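Local coordinates for protein amorpha-4,11-diene synthase (Artemisia annua, PDB 4GAX) that is an alpha-bisabolol synthase mutant, a sesquiterpene synthase that probably cyclises farnesyl diphosphate after metal-dependent ionisation, at residues Q65-A70 against K82-I87; R170-I175 against W504-R509; Q54-L59 against I241-L246; G323-L328 against N390-A395. All blocks are in the same frame, centred on the assembly; numbering follows the deposited sequence.

Contact 1. Residues Q65-A70 against K82-I87; sequences QLLKEA and KLVDEI
Leu67 and Ile87 meet tip to tip across an alpha-alpha hairpin in the all-helical N-terminal domain of this terpene synthase. Helix 52-71 and helix 77-89 follow one another in the chain, and their local axes run nearly antiparallel at 154°, 10.8 Å apart. At that spacing the contact is made by branched side chains and not by the backbones. Leu67 starts out to one side, but with CG beside the backbone N (chi1 -71°) its CD2 swings across to Ile87 CD1 at 3.9 Å. Leu83 faces the opposite helix directly. Its CG lies anti to the backbone N (chi1 -177°), which sends the side chain obliquely across Leu67, with CD2 3.8 Å from Leu67 CD2. Val84 CG2 touches Leu67 more loosely. Beyond the pair, Leu240 of helix 238-269 packs on Leu83 and Ile87, while Ile100 of helix 97-111 packs on Val84 and Ile87. The charged groups stay off the interface: Lys82 NZ is bridged within its own helix to the anti lone pair of Glu86 OE2 at 2.8 Å. The closest apposition is that of Leu83 CD2 and Leu66 CB, 3.6 Å apart.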
loop_
_atom_site.group_PDB
_atom_site.type_symbol
_atom_site.label_atom_id
_atom_site.label_comp_id
_atom_site.label_asym_id
_atom_site.label_seq_id
_atom_site.Cartn_x
_atom_site.Cartn_y
_atom_site.Cartn_z
ATOM N N GLN A 65 27.958 -6.685 8.577
ATOM C CA GLN A 65 28.730 -7.703 9.268
ATOM C C GLN A 65 27.852 -8.607 10.145
ATOM O O GLN A 65 28.087 -9.814 10.228
ATOM C CB GLN A 65 29.847 -7.055 10.091
ATOM C CG GLN A 65 30.615 -8.005 11.000
ATOM C CD GLN A 65 31.530 -8.960 10.232
ATOM O OE1 GLN A 65 31.645 -8.887 9.003
ATOM N NE2 GLN A 65 32.185 -9.859 10.961
ATOM N N LEU A 66 26.846 -8.025 10.796
ATOM C CA LEU A 66 25.889 -8.807 11.583
ATOM C C LEU A 66 25.162 -9.833 10.721
ATOM O O LEU A 66 25.005 -10.993 11.113
ATOM C CB LEU A 66 24.851 -7.890 12.228
ATOM C CG LEU A 66 25.326 -6.981 13.360
ATOM C CD1 LEU A 66 24.163 -6.161 13.887
ATOM C CD2 LEU A 66 25.975 -7.791 14.472
ATOM N N LEU A 67 24.708 -9.393 9.550
ATOM C CA LEU A 67 23.977 -10.264 8.648
ATOM C C LEU A 67 24.897 -11.366 8.139
ATOM O O LEU A 67 24.509 -12.536 8.069
ATOM C CB LEU A 67 23.413 -9.443 7.478
ATOM C CG LEU A 67 22.259 -8.504 7.835
ATOM C CD1 LEU A 67 22.060 -7.487 6.694
ATOM C CD2 LEU A 67 20.987 -9.313 8.040
ATOM N N LYS A 68 26.130 -10.993 7.810
ATOM C CA LYS A 68 27.097 -11.943 7.267
ATOM C C LYS A 68 27.444 -13.016 8.291
ATOM O O LYS A 68 27.497 -14.202 7.959
ATOM C CB LYS A 68 28.379 -11.207 6.824
ATOM C CG LYS A 68 29.441 -12.124 6.264
ATOM C CD LYS A 68 30.753 -11.393 5.993
ATOM C CE LYS A 68 31.758 -12.312 5.307
ATOM N NZ LYS A 68 31.243 -12.801 3.996
ATOM N N GLU A 69 27.685 -12.596 9.532
ATOM C CA GLU A 69 28.067 -13.515 10.600
ATOM C C GLU A 69 26.974 -14.541 10.894
ATOM O O GLU A 69 27.257 -15.725 11.116
ATOM C CB GLU A 69 28.421 -12.738 11.873
ATOM C CG GLU A 69 29.726 -11.967 11.775
ATOM C CD GLU A 69 29.959 -11.056 12.969
ATOM O OE1 GLU A 69 29.025 -10.883 13.786
ATOM O OE2 GLU A 69 31.078 -10.512 13.086
ATOM N N ALA A 70 25.731 -14.075 10.897
ATOM C CA ALA A 70 24.581 -14.940 11.150
ATOM C C ALA A 70 24.313 -15.895 9.975
ATOM O O ALA A 70 23.993 -17.071 10.168
ATOM C CB ALA A 70 23.350 -14.093 11.438
ATOM N N LYS A 82 15.518 -13.256 12.624
ATOM C CA LYS A 82 15.111 -12.224 13.573
ATOM C C LYS A 82 15.727 -10.870 13.225
ATOM O O LYS A 82 15.067 -9.824 13.339
ATOM C CB LYS A 82 15.478 -12.631 15.002
ATOM C CG LYS A 82 14.887 -11.727 16.076
ATOM C CD LYS A 82 13.385 -11.514 15.846
ATOM C CE LYS A 82 12.675 -10.977 17.092
ATOM N NZ LYS A 82 12.994 -9.549 17.389
ATOM N N LEU A 83 16.992 -10.885 12.815
ATOM C CA LEU A 83 17.678 -9.649 12.442
ATOM C C LEU A 83 17.042 -9.057 11.192
ATOM O O LEU A 83 16.841 -7.837 11.108
ATOM C CB LEU A 83 19.149 -9.946 12.154
ATOM C CG LEU A 83 20.076 -8.778 11.811
ATOM C CD1 LEU A 83 19.947 -7.671 12.841
ATOM C CD2 LEU A 83 21.521 -9.291 11.788
ATOM N N VAL A 84 16.731 -9.919 10.221
ATOM C CA VAL A 84 16.075 -9.483 8.988
ATOM C C VAL A 84 14.740 -8.838 9.345
ATOM O O VAL A 84 14.413 -7.750 8.875
ATOM C CB VAL A 84 15.851 -10.671 8.011
ATOM C CG1 VAL A 84 14.915 -10.276 6.876
ATOM C CG2 VAL A 84 17.185 -11.181 7.452
ATOM N N ASP A 85 13.973 -9.504 10.199
ATOM C CA ASP A 85 12.680 -8.953 10.627
ATOM C C ASP A 85 12.826 -7.565 11.271
ATOM O O ASP A 85 12.020 -6.659 11.047
ATOM C CB ASP A 85 12.050 -9.905 11.634
ATOM C CG ASP A 85 10.704 -9.444 12.117
ATOM O OD1 ASP A 85 9.856 -9.078 11.273
ATOM O OD2 ASP A 85 10.473 -9.478 13.347
ATOM N N GLU A 86 13.845 -7.394 12.103
ATOM C CA GLU A 86 14.010 -6.122 12.798
ATOM C C GLU A 86 14.400 -5.029 11.801
ATOM O O GLU A 86 13.884 -3.902 11.848
ATOM C CB GLU A 86 15.054 -6.270 13.894
ATOM C CG GLU A 86 14.586 -7.159 15.016
ATOM C CD GLU A 86 15.710 -7.507 15.968
ATOM O OE1 GLU A 86 16.845 -7.032 15.727
ATOM O OE2 GLU A 86 15.460 -8.253 16.947
ATOM N N ILE A 87 15.292 -5.368 10.878
ATOM C CA ILE A 87 15.678 -4.406 9.847
ATOM C C ILE A 87 14.448 -3.982 9.027
ATOM O O ILE A 87 14.270 -2.801 8.728
ATOM C CB ILE A 87 16.772 -4.990 8.932
ATOM C CG1 ILE A 87 18.050 -5.207 9.743
ATOM C CG2 ILE A 87 17.032 -4.064 7.737
ATOM C CD1 ILE A 87 19.125 -6.060 9.002
#

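Contact 2. Residues R170-I175 against W504-R509; sequences RVPGEI and WKDINR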
loop_
_atom_site.group_PDB
_atom_site.type_symbol
_atom_site.label_atom_id
_atom_site.label_comp_id
_atom_site.label_asym_id
_atom_site.label_seq_id
_atom_site.Cartn_x
_atom_site.Cartn_y
_atom_site.Cartn_z
ATOM N N ARG A 170 -2.022 -16.021 5.198
ATOM C CA ARG A 170 -2.689 -17.249 4.782
ATOM C C ARG A 170 -3.473 -17.054 3.498
ATOM O O ARG A 170 -3.922 -15.934 3.190
ATOM C CB ARG A 170 -3.620 -17.765 5.881
ATOM C CG ARG A 170 -4.898 -16.978 6.047
ATOM C CD ARG A 170 -5.552 -17.333 7.404
ATOM N NE ARG A 170 -6.784 -16.591 7.652
ATOM C CZ ARG A 170 -6.840 -15.317 8.043
ATOM N NH1 ARG A 170 -5.728 -14.618 8.210
ATOM N NH2 ARG A 170 -8.018 -14.734 8.246
ATOM N N VAL A 171 -3.624 -18.146 2.749
ATOM C CA VAL A 171 -4.470 -18.165 1.551
ATOM C C VAL A 171 -5.747 -18.967 1.871
ATOM O O VAL A 171 -5.876 -19.493 2.990
ATOM C CB VAL A 171 -3.676 -18.730 0.343
ATOM C CG1 VAL A 171 -2.314 -18.006 0.229
ATOM C CG2 VAL A 171 -3.464 -20.246 0.486
ATOM N N PRO A 172 -6.714 -19.026 0.934
ATOM C CA PRO A 172 -7.939 -19.755 1.291
ATOM C C PRO A 172 -7.691 -21.241 1.527
ATOM O O PRO A 172 -6.900 -21.857 0.814
ATOM C CB PRO A 172 -8.831 -19.572 0.061
ATOM C CG PRO A 172 -8.376 -18.261 -0.517
ATOM C CD PRO A 172 -6.877 -18.264 -0.318
ATOM N N GLY A 173 -8.353 -21.797 2.535
ATOM C CA GLY A 173 -8.316 -23.227 2.778
ATOM C C GLY A 173 -7.240 -23.672 3.751
ATOM O O GLY A 173 -7.125 -24.865 4.025
ATOM N N GLU A 174 -6.455 -22.738 4.289
ATOM C CA GLU A 174 -5.409 -23.125 5.238
ATOM C C GLU A 174 -5.944 -23.154 6.667
ATOM O O GLU A 174 -5.805 -22.186 7.422
ATOM C CB GLU A 174 -4.168 -22.232 5.075
ATOM C CG GLU A 174 -3.522 -22.465 3.701
ATOM C CD GLU A 174 -2.312 -21.604 3.430
ATOM O OE1 GLU A 174 -2.272 -20.436 3.889
ATOM O OE2 GLU A 174 -1.393 -22.095 2.733
ATOM N N ILE A 175 -6.561 -24.283 7.016
ATOM C CA ILE A 175 -7.316 -24.399 8.253
ATOM C C ILE A 175 -6.429 -24.247 9.476
ATOM O O ILE A 175 -6.875 -23.715 10.509
ATOM C CB ILE A 175 -8.054 -25.754 8.354
ATOM C CG1 ILE A 175 -8.632 -26.154 7.004
ATOM C CG2 ILE A 175 -9.171 -25.697 9.401
ATOM C CD1 ILE A 175 -8.245 -27.554 6.564
ATOM N N TRP A 504 -8.946 -10.595 1.163
ATOM C CA TRP A 504 -7.536 -10.459 1.530
ATOM C C TRP A 504 -6.830 -11.791 1.314
ATOM O O TRP A 504 -5.666 -11.830 0.896
ATOM C CB TRP A 504 -7.359 -10.018 2.997
ATOM C CG TRP A 504 -7.830 -8.611 3.320
ATOM C CD1 TRP A 504 -8.860 -8.263 4.158
ATOM C CD2 TRP A 504 -7.270 -7.375 2.841
ATOM N NE1 TRP A 504 -8.980 -6.891 4.213
ATOM C CE2 TRP A 504 -8.018 -6.323 3.417
ATOM C CE3 TRP A 504 -6.206 -7.053 1.985
ATOM C CZ2 TRP A 504 -7.742 -4.975 3.158
ATOM C CZ3 TRP A 504 -5.934 -5.704 1.725
ATOM C CH2 TRP A 504 -6.697 -4.688 2.310
ATOM N N LYS A 505 -7.523 -12.885 1.620
ATOM C CA LYS A 505 -6.939 -14.208 1.417
ATOM C C LYS A 505 -6.749 -14.506 -0.078
ATOM O O LYS A 505 -5.729 -15.084 -0.481
ATOM C CB LYS A 505 -7.779 -15.296 2.111
ATOM C CG LYS A 505 -7.517 -15.382 3.630
ATOM C CD LYS A 505 -8.325 -16.493 4.317
ATOM C CE LYS A 505 -9.814 -16.215 4.253
ATOM N NZ LYS A 505 -10.576 -17.283 4.976
ATOM N N ASP A 506 -7.729 -14.129 -0.894
ATOM C CA ASP A 506 -7.611 -14.297 -2.344
ATOM C C ASP A 506 -6.414 -13.512 -2.865
ATOM O O ASP A 506 -5.652 -13.982 -3.721
ATOM C CB ASP A 506 -8.881 -13.801 -3.044
ATOM C CG ASP A 506 -10.038 -14.765 -2.905
ATOM O OD1 ASP A 506 -9.792 -15.996 -2.865
ATOM O OD2 ASP A 506 -11.196 -14.291 -2.840
ATOM N N ILE A 507 -6.246 -12.304 -2.346
ATOM C CA ILE A 507 -5.138 -11.450 -2.777
ATOM C C ILE A 507 -3.780 -12.000 -2.349
ATOM O O ILE A 507 -2.794 -11.901 -3.098
ATOM C CB ILE A 507 -5.339 -10.013 -2.260
ATOM C CG1 ILE A 507 -6.475 -9.361 -3.058
ATOM C CG2 ILE A 507 -4.062 -9.193 -2.405
ATOM C CD1 ILE A 507 -7.166 -8.244 -2.318
ATOM N N ASN A 508 -3.712 -12.571 -1.146
ATOM C CA ASN A 508 -2.481 -13.243 -0.723
ATOM C C ASN A 508 -2.087 -14.336 -1.692
ATOM O O ASN A 508 -0.913 -14.460 -2.050
ATOM C CB ASN A 508 -2.606 -13.834 0.689
ATOM C CG ASN A 508 -2.544 -12.770 1.773
ATOM O OD1 ASN A 508 -2.091 -11.636 1.534
ATOM N ND2 ASN A 508 -2.978 -13.139 2.987
ATOM N N ARG A 509 -3.060 -15.139 -2.112
ATOM C CA ARG A 509 -2.761 -16.236 -3.047
ATOM C C ARG A 509 -2.200 -15.685 -4.358
ATOM O O ARG A 509 -1.184 -16.174 -4.858
ATOM C CB ARG A 509 -4.003 -17.085 -3.302
ATOM C CG ARG A 509 -3.799 -18.293 -4.252
ATOM C CD ARG A 509 -5.161 -18.780 -4.779
ATOM N NE ARG A 509 -5.920 -17.641 -5.307
ATOM C CZ ARG A 509 -7.188 -17.356 -5.014
ATOM N NH1 ARG A 509 -7.897 -18.137 -4.207
ATOM N NH2 ARG A 509 -7.750 -16.278 -5.544
HETATM O O HOH W 1 -10.507 -15.984 8.046
#
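Asn508 and Arg170 supply the one direct hydrogen bond between the loop 170-175 and the helix segment 504-509. Asn508 ND2 donates to Arg170 O at 3.0 Å, almost straight (172°), with the acceptor in the plane of the amide. The same ND2 also donates to Ser168 O, and Asn508 OD1 accepts from Trp215 NE1, which together fix the rotation of the buried amide. A leucine here would probably leave both loop carbonyls without their shared donor and the Trp215 indole N-H without its acceptor.

The charged groups gather round a common anion. Arg170 NE and Lys505 NZ both form salt bridges to Glu178 OE2, which probably offsets their like charges. With chi1 at 74° the Arg170 chain crosses Lys505 at a slant, Lys505 CG over one face of the guanidinium and Lys505 CD 3.7 Å from Arg170 NE. A water at the edge of that guanidinium is 2.8 Å from Arg170 NH2 and only weakly held by Lys505 NZ.

Close packing does the rest. Val171 CG1 rests on Arg509 CA at 3.8 Å, and Pro172 CD presses to 3.4 Å from Lys505 O. Pro172 CG lies beside Asp506 OD1 at 3.6 Å, which bridges to Arg509 through weak bonds.

The loop's own shape is a type II beta turn, Val171 to Glu174, with proline and glycine in the two central places; Glu174, the N-cap of helix 175-194, receives Val171 N on OE1. A Pro-Gly turn thus docks the N-terminal helical domain against helix 489-513 of the catalytic domain, an interdomain seam of the plant terpene synthase fold.

Contact 3. Residues Q54-L59 against I241-L246; sequences QIVKDL and IKLAKL
Leu59 enters the groove of helix 238-269 as a knob in a hole framed by Thr239, Lys242, Leu243 and Leu246. Its CD1 goes deepest, reaching Leu243 CA at 3.7 Å, so the methyl rests on backbone as well as on side chains. The -74° first torsion sets CG opposite the carbonyl carbon and directs the isobutyl group into this hole. Leu246 CD2 closes one wall: it touches both Leu59 CD1 (3.9 Å) and Ile55 CG2 (3.7 Å), the three methyls forming a triangle. Val56 CG2 meets Leu243 CD1 at 3.8 Å, the two side chains lying about at right angles, and slides alongside Leu246 in the opposite sense.

At the outer border Lys242 is fully extended. Its methylenes lie across Leu59, CD to CD1 at 3.9 Å, and its NZ ends near Ile55 CG2, the hydrocarbon part of a lysine serving here as a lid while the ammonium stays at the surface.

Further out, polar pairs lie on the sides turned from the contact. On the far flank of helix 52-71, Gln54 NE2 donates to Asp58 OD2 at 2.9 Å, and Asp58 is bridged in turn to Lys61. Behind helix 238-269, Lys245 NZ binds Glu231 and the carbonyl oxygen of Ser562, tying that helix to helix 219-232 and to the C-terminal tail. Phe96 covers Leu243.

The local axes make an angle of 136° and come no nearer than 9.9 Å. Because no hydrogen bond or salt bridge crosses between the segments, the contact probably depends on shape and the burial of methyl groups, with charge confined to its margins.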
loop_
_atom_site.group_PDB
_atom_site.type_symbol
_atom_site.label_atom_id
_atom_site.label_comp_id
_atom_site.label_asym_id
_atom_site.label_seq_id
_atom_site.Cartn_x
_atom_site.Cartn_y
_atom_site.Cartn_z
ATOM N N GLN A 54 28.556 10.161 7.363
ATOM C CA GLN A 54 29.654 9.327 7.844
ATOM C C GLN A 54 29.243 8.373 8.958
ATOM O O GLN A 54 29.605 7.193 8.941
ATOM C CB GLN A 54 30.810 10.202 8.335
ATOM C CG GLN A 54 32.036 9.402 8.724
ATOM C CD GLN A 54 32.527 8.525 7.584
ATOM O OE1 GLN A 54 32.568 8.956 6.429
ATOM N NE2 GLN A 54 32.890 7.284 7.901
ATOM N N ILE A 55 28.522 8.898 9.944
ATOM C CA ILE A 55 28.009 8.083 11.037
ATOM C C ILE A 55 27.192 6.942 10.450
ATOM O O ILE A 55 27.379 5.779 10.808
ATOM C CB ILE A 55 27.115 8.907 11.990
ATOM C CG1 ILE A 55 27.950 9.922 12.780
ATOM C CG2 ILE A 55 26.357 7.995 12.953
ATOM C CD1 ILE A 55 28.770 9.311 13.899
ATOM N N VAL A 56 26.306 7.284 9.523
ATOM C CA VAL A 56 25.403 6.316 8.937
ATOM C C VAL A 56 26.165 5.266 8.127
ATOM O O VAL A 56 25.796 4.090 8.113
ATOM C CB VAL A 56 24.316 7.021 8.092
ATOM C CG1 VAL A 56 24.073 6.299 6.783
ATOM C CG2 VAL A 56 23.027 7.147 8.891
ATOM N N LYS A 57 27.243 5.688 7.476
ATOM C CA LYS A 57 28.032 4.782 6.643
ATOM C C LYS A 57 28.649 3.664 7.485
ATOM O O LYS A 57 28.557 2.480 7.136
ATOM C CB LYS A 57 29.114 5.564 5.884
ATOM C CG LYS A 57 29.952 4.727 4.930
ATOM C CD LYS A 57 30.759 5.600 3.970
ATOM C CE LYS A 57 31.825 6.412 4.693
ATOM N NZ LYS A 57 32.562 7.313 3.759
ATOM N N ASP A 58 29.252 4.041 8.609
ATOM C CA ASP A 58 29.873 3.073 9.509
ATOM C C ASP A 58 28.852 2.187 10.230
ATOM O O ASP A 58 29.119 1.008 10.506
ATOM C CB ASP A 58 30.774 3.791 10.504
ATOM C CG ASP A 58 31.815 4.655 9.813
ATOM O OD1 ASP A 58 32.429 4.178 8.832
ATOM O OD2 ASP A 58 32.004 5.814 10.240
ATOM N N LEU A 59 27.686 2.748 10.539
ATOM C CA LEU A 59 26.604 1.938 11.088
ATOM C C LEU A 59 26.197 0.858 10.093
ATOM O O LEU A 59 25.990 -0.296 10.470
ATOM C CB LEU A 59 25.392 2.802 11.430
ATOM C CG LEU A 59 25.536 3.682 12.675
ATOM C CD1 LEU A 59 24.334 4.614 12.792
ATOM C CD2 LEU A 59 25.677 2.827 13.933
ATOM N N ILE A 241 19.060 0.499 16.086
ATOM C CA ILE A 241 18.122 1.565 16.431
ATOM C C ILE A 241 18.715 2.930 16.109
ATOM O O ILE A 241 17.997 3.829 15.647
ATOM C CB ILE A 241 17.621 1.502 17.906
ATOM C CG1 ILE A 241 16.428 2.453 18.094
ATOM C CG2 ILE A 241 18.729 1.853 18.891
ATOM C CD1 ILE A 241 15.263 2.156 17.157
ATOM N N LYS A 242 20.022 3.087 16.316
ATOM C CA LYS A 242 20.659 4.364 15.990
ATOM C C LYS A 242 20.544 4.653 14.497
ATOM O O LYS A 242 20.174 5.760 14.077
ATOM C CB LYS A 242 22.125 4.353 16.410
ATOM C CG LYS A 242 22.794 5.708 16.274
ATOM C CD LYS A 242 24.284 5.620 16.564
ATOM C CE LYS A 242 24.878 7.004 16.775
ATOM N NZ LYS A 242 26.364 6.951 16.804
ATOM N N LEU A 243 20.847 3.638 13.697
ATOM C CA LEU A 243 20.750 3.744 12.252
ATOM C C LEU A 243 19.316 3.976 11.787
ATOM O O LEU A 243 19.063 4.805 10.900
ATOM C CB LEU A 243 21.278 2.455 11.613
ATOM C CG LEU A 243 21.178 2.357 10.092
ATOM C CD1 LEU A 243 21.904 3.516 9.423
ATOM C CD2 LEU A 243 21.746 1.039 9.629
ATOM N N ALA A 244 18.380 3.228 12.361
ATOM C CA ALA A 244 16.984 3.339 11.941
ATOM C C ALA A 244 16.427 4.746 12.149
ATOM O O ALA A 244 15.628 5.235 11.344
ATOM C CB ALA A 244 16.103 2.300 12.666
ATOM N N LYS A 245 16.831 5.390 13.233
ATOM C CA LYS A 245 16.284 6.709 13.540
ATOM C C LYS A 245 16.924 7.786 12.673
ATOM O O LYS A 245 16.236 8.705 12.216
ATOM C CB LYS A 245 16.463 7.039 15.019
ATOM C CG LYS A 245 15.652 6.159 15.960
ATOM C CD LYS A 245 16.043 6.454 17.433
ATOM C CE LYS A 245 15.025 7.337 18.123
ATOM N NZ LYS A 245 15.475 7.743 19.502
ATOM N N LEU A 246 18.238 7.684 12.463
ATOM C CA LEU A 246 18.959 8.632 11.603
ATOM C C LEU A 246 18.401 8.549 10.185
ATOM O O LEU A 246 18.162 9.568 9.520
ATOM C CB LEU A 246 20.459 8.317 11.577
ATOM C CG LEU A 246 21.397 9.029 12.561
ATOM C CD1 LEU A 246 20.698 9.381 13.848
ATOM C CD2 LEU A 246 22.635 8.164 12.849
#

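Contact 4. Residues G323-L328 against N390-A395; sequences GTYEEL and NLMVEA
Glu327 OE1, near the start of the helix whose Tyr325 and Leu328 press against Met392, is held by two donors: Thr324 N at 2.9 Å, which comes from above the carboxylate plane, and the hydroxyl of Tyr349. The return bond, from Glu327 N to Thr324 OG1, is weak, but the pair completes a capping box at the N-terminus of helix 325-337. The box caps the first turn, from which Tyr325 and Leu328 reach helix 374-399.

Met392 carries most of the contact from the other side. A first torsion near 180° (-169°) turns its chain away from its own N, and bends further along bring the sulfur against Leu328, with SD 3.6 Å from Leu328 CB and 3.5 Å from Leu328 C. The terminal methyl then turns to Tyr325, CE standing 3.5 Å from CE1, and the two side chains cross at about a right angle. An alanine in its place would probably open a gap between Leu328 and the Tyr325 ring and leave that ring freer to swing.

Tyr325 also brings CD1 to 4.0 Å from Ala395 O. Leu328 has a second set of neighbours in Ile318 and Tyr319 of helix 299-322, the helix that carries the aspartate-rich DDxxD motif of class I terpene synthases; Leu391, one residue before Met392, touches Asp316 of that motif. The contact therefore joins two helices that both pack against the helix of the probable metal-binding aspartates. The last link is a light one: Leu328 CD1 against Ala395 CB, 4.0 Å apart.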
loop_
_atom_site.group_PDB
_atom_site.type_symbol
_atom_site.label_atom_id
_atom_site.label_comp_id
_atom_site.label_asym_id
_atom_site.label_seq_id
_atom_site.Cartn_x
_atom_site.Cartn_y
_atom_site.Cartn_z
ATOM N N GLY A 323 -20.006 17.274 -15.280
ATOM C CA GLY A 323 -20.215 17.290 -16.721
ATOM C C GLY A 323 -21.532 16.715 -17.217
ATOM O O GLY A 323 -21.980 15.665 -16.754
ATOM N N THR A 324 -22.162 17.421 -18.152
ATOM C CA THR A 324 -23.326 16.893 -18.865
ATOM C C THR A 324 -22.857 15.804 -19.824
ATOM O O THR A 324 -21.676 15.751 -20.173
ATOM C CB THR A 324 -23.997 17.974 -19.715
ATOM O OG1 THR A 324 -23.182 18.233 -20.862
ATOM C CG2 THR A 324 -24.162 19.257 -18.921
ATOM N N TYR A 325 -23.781 14.962 -20.276
ATOM C CA TYR A 325 -23.447 13.865 -21.185
ATOM C C TYR A 325 -22.683 14.315 -22.441
ATOM O O TYR A 325 -21.668 13.711 -22.805
ATOM C CB TYR A 325 -24.710 13.077 -21.571
ATOM C CG TYR A 325 -24.505 12.069 -22.683
ATOM C CD1 TYR A 325 -23.984 10.804 -22.425
ATOM C CD2 TYR A 325 -24.839 12.383 -23.995
ATOM C CE1 TYR A 325 -23.799 9.884 -23.450
ATOM C CE2 TYR A 325 -24.658 11.475 -25.019
ATOM C CZ TYR A 325 -24.139 10.230 -24.744
ATOM O OH TYR A 325 -23.964 9.336 -25.774
ATOM N N GLU A 326 -23.160 15.373 -23.095
ATOM C CA GLU A 326 -22.521 15.838 -24.324
ATOM C C GLU A 326 -21.104 16.333 -24.060
ATOM O O GLU A 326 -20.210 16.139 -24.891
ATOM C CB GLU A 326 -23.339 16.937 -25.012
ATOM C CG GLU A 326 -24.604 16.448 -25.696
ATOM C CD GLU A 326 -25.730 16.177 -24.713
ATOM O OE1 GLU A 326 -25.619 16.611 -23.545
ATOM O OE2 GLU A 326 -26.728 15.530 -25.104
ATOM N N GLU A 327 -20.906 16.973 -22.910
ATOM C CA GLU A 327 -19.592 17.487 -22.527
ATOM C C GLU A 327 -18.621 16.323 -22.283
ATOM O O GLU A 327 -17.479 16.333 -22.744
ATOM C CB GLU A 327 -19.710 18.360 -21.269
ATOM C CG GLU A 327 -20.480 19.687 -21.460
ATOM C CD GLU A 327 -20.754 20.406 -20.139
ATOM O OE1 GLU A 327 -20.637 19.772 -19.063
ATOM O OE2 GLU A 327 -21.079 21.612 -20.170
ATOM N N LEU A 328 -19.094 15.323 -21.550
ATOM C CA LEU A 328 -18.296 14.142 -21.258
ATOM C C LEU A 328 -17.918 13.371 -22.524
ATOM O O LEU A 328 -16.786 12.898 -22.657
ATOM C CB LEU A 328 -19.035 13.236 -20.269
ATOM C CG LEU A 328 -19.208 13.831 -18.872
ATOM C CD1 LEU A 328 -19.792 12.802 -17.904
ATOM C CD2 LEU A 328 -17.877 14.357 -18.348
ATOM N N ASN A 390 -13.955 4.079 -19.829
ATOM C CA ASN A 390 -14.911 3.365 -18.992
ATOM C C ASN A 390 -15.691 4.302 -18.073
ATOM O O ASN A 390 -16.814 3.987 -17.675
ATOM C CB ASN A 390 -14.241 2.215 -18.234
ATOM C CG ASN A 390 -13.927 1.036 -19.145
ATOM O OD1 ASN A 390 -14.770 0.161 -19.367
ATOM N ND2 ASN A 390 -12.713 1.016 -19.686
ATOM N N LEU A 391 -15.103 5.451 -17.744
ATOM C CA LEU A 391 -15.882 6.505 -17.099
ATOM C C LEU A 391 -17.010 6.935 -18.042
ATOM O O LEU A 391 -18.122 7.217 -17.598
ATOM C CB LEU A 391 -15.010 7.704 -16.711
ATOM C CG LEU A 391 -14.105 7.543 -15.483
ATOM C CD1 LEU A 391 -13.256 8.786 -15.264
ATOM C CD2 LEU A 391 -14.921 7.233 -14.227
ATOM N N MET A 392 -16.732 6.954 -19.347
ATOM C CA MET A 392 -17.738 7.361 -20.333
ATOM C C MET A 392 -18.746 6.245 -20.579
ATOM O O MET A 392 -19.891 6.503 -20.979
ATOM C CB MET A 392 -17.094 7.776 -21.652
ATOM C CG MET A 392 -18.067 8.459 -22.607
ATOM S SD MET A 392 -18.723 9.981 -21.885
ATOM C CE MET A 392 -20.447 9.876 -22.369
ATOM N N VAL A 393 -18.319 5.006 -20.346
ATOM C CA VAL A 393 -19.228 3.869 -20.423
ATOM C C VAL A 393 -20.387 4.075 -19.457
ATOM O O VAL A 393 -21.557 3.986 -19.850
ATOM C CB VAL A 393 -18.519 2.535 -20.096
ATOM C CG1 VAL A 393 -19.530 1.472 -19.652
ATOM C CG2 VAL A 393 -17.714 2.052 -21.293
ATOM N N GLU A 394 -20.057 4.372 -18.202
ATOM C CA GLU A 394 -21.085 4.524 -17.182
ATOM C C GLU A 394 -21.885 5.820 -17.315
ATOM O O GLU A 394 -22.976 5.936 -16.748
ATOM C CB GLU A 394 -20.504 4.358 -15.776
ATOM C CG GLU A 394 -19.190 5.056 -15.533
ATOM C CD GLU A 394 -18.456 4.479 -14.333
ATOM O OE1 GLU A 394 -18.691 3.295 -14.008
ATOM O OE2 GLU A 394 -17.648 5.205 -13.710
ATOM N N ALA A 395 -21.355 6.788 -18.063
ATOM C CA ALA A 395 -22.114 8.000 -18.342
ATOM C C ALA A 395 -23.176 7.701 -19.398
ATOM O O ALA A 395 -24.283 8.249 -19.357
ATOM C CB ALA A 395 -21.189 9.120 -18.803
#

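How the contacts relate
Contacts 1 and 3 form a pair: both use helix 52-71, their centres are 15 Å apart, and contact 1 is nested within the loop that contact 3 closes. One helix is thus fixed to its chain neighbour and to the distant helix 238-269. Contact 2 lies 29 Å from contact 1 and 38 Å from contact 3 between centres, and its segments alternate in the chain with those of contact 3, so their chain loops interlock; contact 2 joins the N-terminal and catalytic domains. Contact 4, nested inside the loop of contact 2, is centred 55 Å from contact 1 across the chain's centre. Of the four, it is the one beside the aspartate-rich helix 299-322 of the presumed active site.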